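Ferredoxin (PDB 1RGV) carries electrons on two [4Fe-4S] clusters and serves as the electron donor of 4-hydroxybenzoyl-CoA reductase. Local coordinates at residues 16-24 against 36-44. Residues are numbered along the deposited sequence; the frame is centred on the assembly and turned at random.
Sequences EECPNEAIT and KCSECVGAF. With SF4 (iron/sulfur cluster), chain C.
One of the two [4Fe-4S] cubanes of this ferredoxin joins residues 16-24 to residues 36-44: Cys18 SG holds iron FE1 at 2.4 Å, Cys37 SG holds FE3, and Cys40 SG holds FE4 at 2.5 Å. Cys49, in helix 48-52, completes the four thiolates. With SG anti to the backbone N (chi1 -177°), Cys18 turns its sulfur to the metal and within reach of two backbone amides: Ala22 N donates almost straight at 3.1 Å (175°), Asn20 N more bent at 3.3 Å. Were Cys18 replaced by alanine, FE1 would probably lose its protein ligand and both amides their sulfur acceptor. Such N-H...S bonds are common around cysteine-ligated iron-sulfur clusters and probably stabilise the charge on the thiolate; here Glu39 N adds a weak one to Cys37 SG. In this 2[4Fe-4S] fold Cys18, the cysteine of a Cys-Pro pair on the loop leading to strand 23-24, meets the Cys-Ser-Glu-Cys loop that follows strand 31-32, where Ser38 to Val41 form a type I' turn. Beside the cluster, Pro19 lays CD 3.7 Å from sulfide S3, while CG meets Ala43 CB and CB approaches the Phe44 ring at its edge. On the flank where helix 68-78 packs, the side chain of the buried Asn20 reaches Ser38, OD1 lying 3.1 Å from OG. Ala22 CB sits against Lys36 CB at 3.7 Å and also against Cys37 CB, while the extended Lys36 chain runs past Glu21 O.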
loop_
_atom_site.group_PDB
_atom_site.type_symbol
_atom_site.label_atom_id
_atom_site.label_comp_id
_atom_site.label_asym_id
_atom_site.label_seq_id
_atom_site.Cartn_x
_atom_site.Cartn_y
_atom_site.Cartn_z
ATOM N N GLU A 16 -1.910 2.900 -10.054
ATOM C CA GLU A 16 -1.268 4.156 -10.449
ATOM C C GLU A 16 -0.771 4.926 -9.239
ATOM O O GLU A 16 0.354 5.409 -9.216
ATOM C CB GLU A 16 -2.231 5.107 -11.155
ATOM C CG GLU A 16 -3.255 4.521 -12.077
ATOM C CD GLU A 16 -4.219 5.601 -12.553
ATOM O OE1 GLU A 16 -4.834 6.276 -11.690
ATOM O OE2 GLU A 16 -4.354 5.781 -13.782
ATOM N N GLU A 17 -1.639 5.063 -8.244
ATOM C CA GLU A 17 -1.317 5.814 -7.046
ATOM C C GLU A 17 -0.066 5.376 -6.308
ATOM O O GLU A 17 0.649 6.216 -5.767
ATOM C CB GLU A 17 -2.497 5.788 -6.073
ATOM C CG GLU A 17 -3.807 6.291 -6.654
ATOM C CD GLU A 17 -3.672 7.638 -7.343
ATOM O OE1 GLU A 17 -2.933 8.499 -6.826
ATOM O OE2 GLU A 17 -4.315 7.835 -8.395
ATOM N N CYS A 18 0.214 4.077 -6.284
ATOM C CA CYS A 18 1.377 3.592 -5.543
ATOM C C CYS A 18 2.746 3.994 -6.084
ATOM O O CYS A 18 3.121 3.623 -7.195
ATOM C CB CYS A 18 1.325 2.076 -5.402
ATOM S SG CYS A 18 2.694 1.430 -4.409
ATOM N N PRO A 19 3.520 4.745 -5.277
ATOM C CA PRO A 19 4.861 5.232 -5.606
ATOM C C PRO A 19 5.957 4.184 -5.433
ATOM O O PRO A 19 7.114 4.434 -5.774
ATOM C CB PRO A 19 5.044 6.391 -4.636
ATOM C CG PRO A 19 4.372 5.873 -3.411
ATOM C CD PRO A 19 3.084 5.290 -3.976
ATOM N N ASN A 20 5.601 3.023 -4.890
ATOM C CA ASN A 20 6.577 1.959 -4.666
ATOM C C ASN A 20 6.213 0.679 -5.405
ATOM O O ASN A 20 6.828 -0.362 -5.177
ATOM C CB ASN A 20 6.695 1.639 -3.173
ATOM C CG ASN A 20 7.081 2.846 -2.339
ATOM O OD1 ASN A 20 7.240 2.744 -1.118
ATOM N ND2 ASN A 20 7.233 3.995 -2.988
ATOM N N GLU A 21 5.209 0.753 -6.276
ATOM C CA GLU A 21 4.777 -0.418 -7.031
ATOM C C GLU A 21 4.579 -1.604 -6.086
ATOM O O GLU A 21 5.024 -2.721 -6.364
ATOM C CB GLU A 21 5.829 -0.766 -8.081
ATOM C CG GLU A 21 6.143 0.374 -9.024
ATOM C CD GLU A 21 7.333 0.072 -9.912
ATOM O OE1 GLU A 21 8.445 -0.124 -9.365
ATOM O OE2 GLU A 21 7.157 0.029 -11.153
ATOM N N ALA A 22 3.907 -1.349 -4.969
ATOM C CA ALA A 22 3.663 -2.378 -3.968
ATOM C C ALA A 22 2.367 -3.154 -4.183
ATOM O O ALA A 22 2.094 -4.117 -3.467
ATOM C CB ALA A 22 3.666 -1.755 -2.576
ATOM N N ILE A 23 1.567 -2.753 -5.162
ATOM C CA ILE A 23 0.320 -3.459 -5.403
ATOM C C ILE A 23 0.380 -4.299 -6.668
ATOM O O ILE A 23 0.756 -3.815 -7.734
ATOM C CB ILE A 23 -0.870 -2.482 -5.502
ATOM C CG1 ILE A 23 -0.949 -1.637 -4.228
ATOM C CG2 ILE A 23 -2.171 -3.257 -5.683
ATOM C CD1 ILE A 23 -2.034 -0.584 -4.259
ATOM N N THR A 24 0.011 -5.568 -6.538
ATOM C CA THR A 24 0.005 -6.489 -7.666
ATOM C C THR A 24 -1.429 -6.907 -7.981
ATOM O O THR A 24 -2.172 -7.338 -7.096
ATOM C CB THR A 24 0.812 -7.757 -7.347
ATOM O OG1 THR A 24 2.125 -7.394 -6.904
ATOM C CG2 THR A 24 0.916 -8.641 -8.576
ATOM N N LYS A 36 7.338 -3.782 0.152
ATOM C CA LYS A 36 7.418 -2.547 -0.613
ATOM C C LYS A 36 6.495 -1.428 -0.130
ATOM O O LYS A 36 6.648 -0.276 -0.543
ATOM C CB LYS A 36 7.128 -2.847 -2.084
ATOM C CG LYS A 36 7.988 -3.964 -2.647
ATOM C CD LYS A 36 7.546 -4.343 -4.048
ATOM C CE LYS A 36 8.273 -5.588 -4.546
ATOM N NZ LYS A 36 7.794 -6.015 -5.894
ATOM N N CYS A 37 5.543 -1.749 0.740
ATOM C CA CYS A 37 4.623 -0.726 1.224
ATOM C C CYS A 37 5.184 0.065 2.394
ATOM O O CYS A 37 5.345 -0.468 3.490
ATOM C CB CYS A 37 3.287 -1.350 1.634
ATOM S SG CYS A 37 2.108 -0.171 2.357
ATOM N N SER A 38 5.474 1.342 2.154
ATOM C CA SER A 38 6.009 2.224 3.190
ATOM C C SER A 38 4.898 3.129 3.705
ATOM O O SER A 38 5.152 4.114 4.403
ATOM C CB SER A 38 7.134 3.091 2.623
ATOM O OG SER A 38 6.628 4.026 1.683
ATOM N N GLU A 39 3.663 2.789 3.348
ATOM C CA GLU A 39 2.501 3.572 3.748
ATOM C C GLU A 39 2.606 4.987 3.186
ATOM O O GLU A 39 2.060 5.940 3.747
ATOM C CB GLU A 39 2.374 3.588 5.277
ATOM C CG GLU A 39 1.943 2.234 5.832
ATOM C CD GLU A 39 1.714 2.244 7.326
ATOM O OE1 GLU A 39 1.025 3.165 7.813
ATOM O OE2 GLU A 39 2.214 1.321 8.010
ATOM N N CYS A 40 3.310 5.096 2.062
ATOM C CA CYS A 40 3.525 6.359 1.369
ATOM C C CYS A 40 4.480 7.326 2.060
ATOM O O CYS A 40 4.751 8.406 1.529
ATOM C CB CYS A 40 2.189 7.061 1.107
ATOM S SG CYS A 40 1.336 6.482 -0.373
ATOM N N VAL A 41 4.993 6.962 3.235
ATOM C CA VAL A 41 5.931 7.850 3.922
ATOM C C VAL A 41 7.140 7.979 3.005
ATOM O O VAL A 41 7.494 7.029 2.300
ATOM C CB VAL A 41 6.394 7.292 5.288
ATOM C CG1 VAL A 41 5.196 6.807 6.079
ATOM C CG2 VAL A 41 7.405 6.182 5.090
ATOM N N GLY A 42 7.768 9.147 3.007
ATOM C CA GLY A 42 8.907 9.351 2.135
ATOM C C GLY A 42 8.418 9.743 0.753
ATOM O O GLY A 42 9.216 9.990 -0.152
ATOM N N ALA A 43 7.098 9.804 0.591
ATOM C CA ALA A 43 6.493 10.172 -0.684
ATOM C C ALA A 43 5.332 11.142 -0.504
ATOM O O ALA A 43 5.282 12.174 -1.168
ATOM C CB ALA A 43 6.019 8.927 -1.416
ATOM N N PHE A 44 4.397 10.813 0.383
ATOM C CA PHE A 44 3.242 11.676 0.626
ATOM C C PHE A 44 2.860 11.717 2.093
ATOM O O PHE A 44 3.455 11.022 2.916
ATOM C CB PHE A 44 2.021 11.200 -0.165
ATOM C CG PHE A 44 2.235 11.147 -1.645
ATOM C CD1 PHE A 44 2.766 10.010 -2.241
ATOM C CD2 PHE A 44 1.902 12.234 -2.444
ATOM C CE1 PHE A 44 2.962 9.955 -3.611
ATOM C CE2 PHE A 44 2.093 12.191 -3.815
ATOM C CZ PHE A 44 2.624 11.048 -4.402
HETATM FE FE1 SF4 C . 1.844 1.927 -2.184
HETATM FE FE2 SF4 C . -0.648 2.271 -0.877
HETATM FE FE3 SF4 C . 1.565 1.322 0.425
HETATM FE FE4 SF4 C . 1.413 3.975 -0.420
HETATM S S1 SF4 C . 0.041 2.875 1.179
HETATM S S2 SF4 C . 3.000 2.613 -0.442
HETATM S S3 SF4 C . 0.213 3.698 -2.282
HETATM S S4 SF4 C . 0.538 0.314 -1.152
#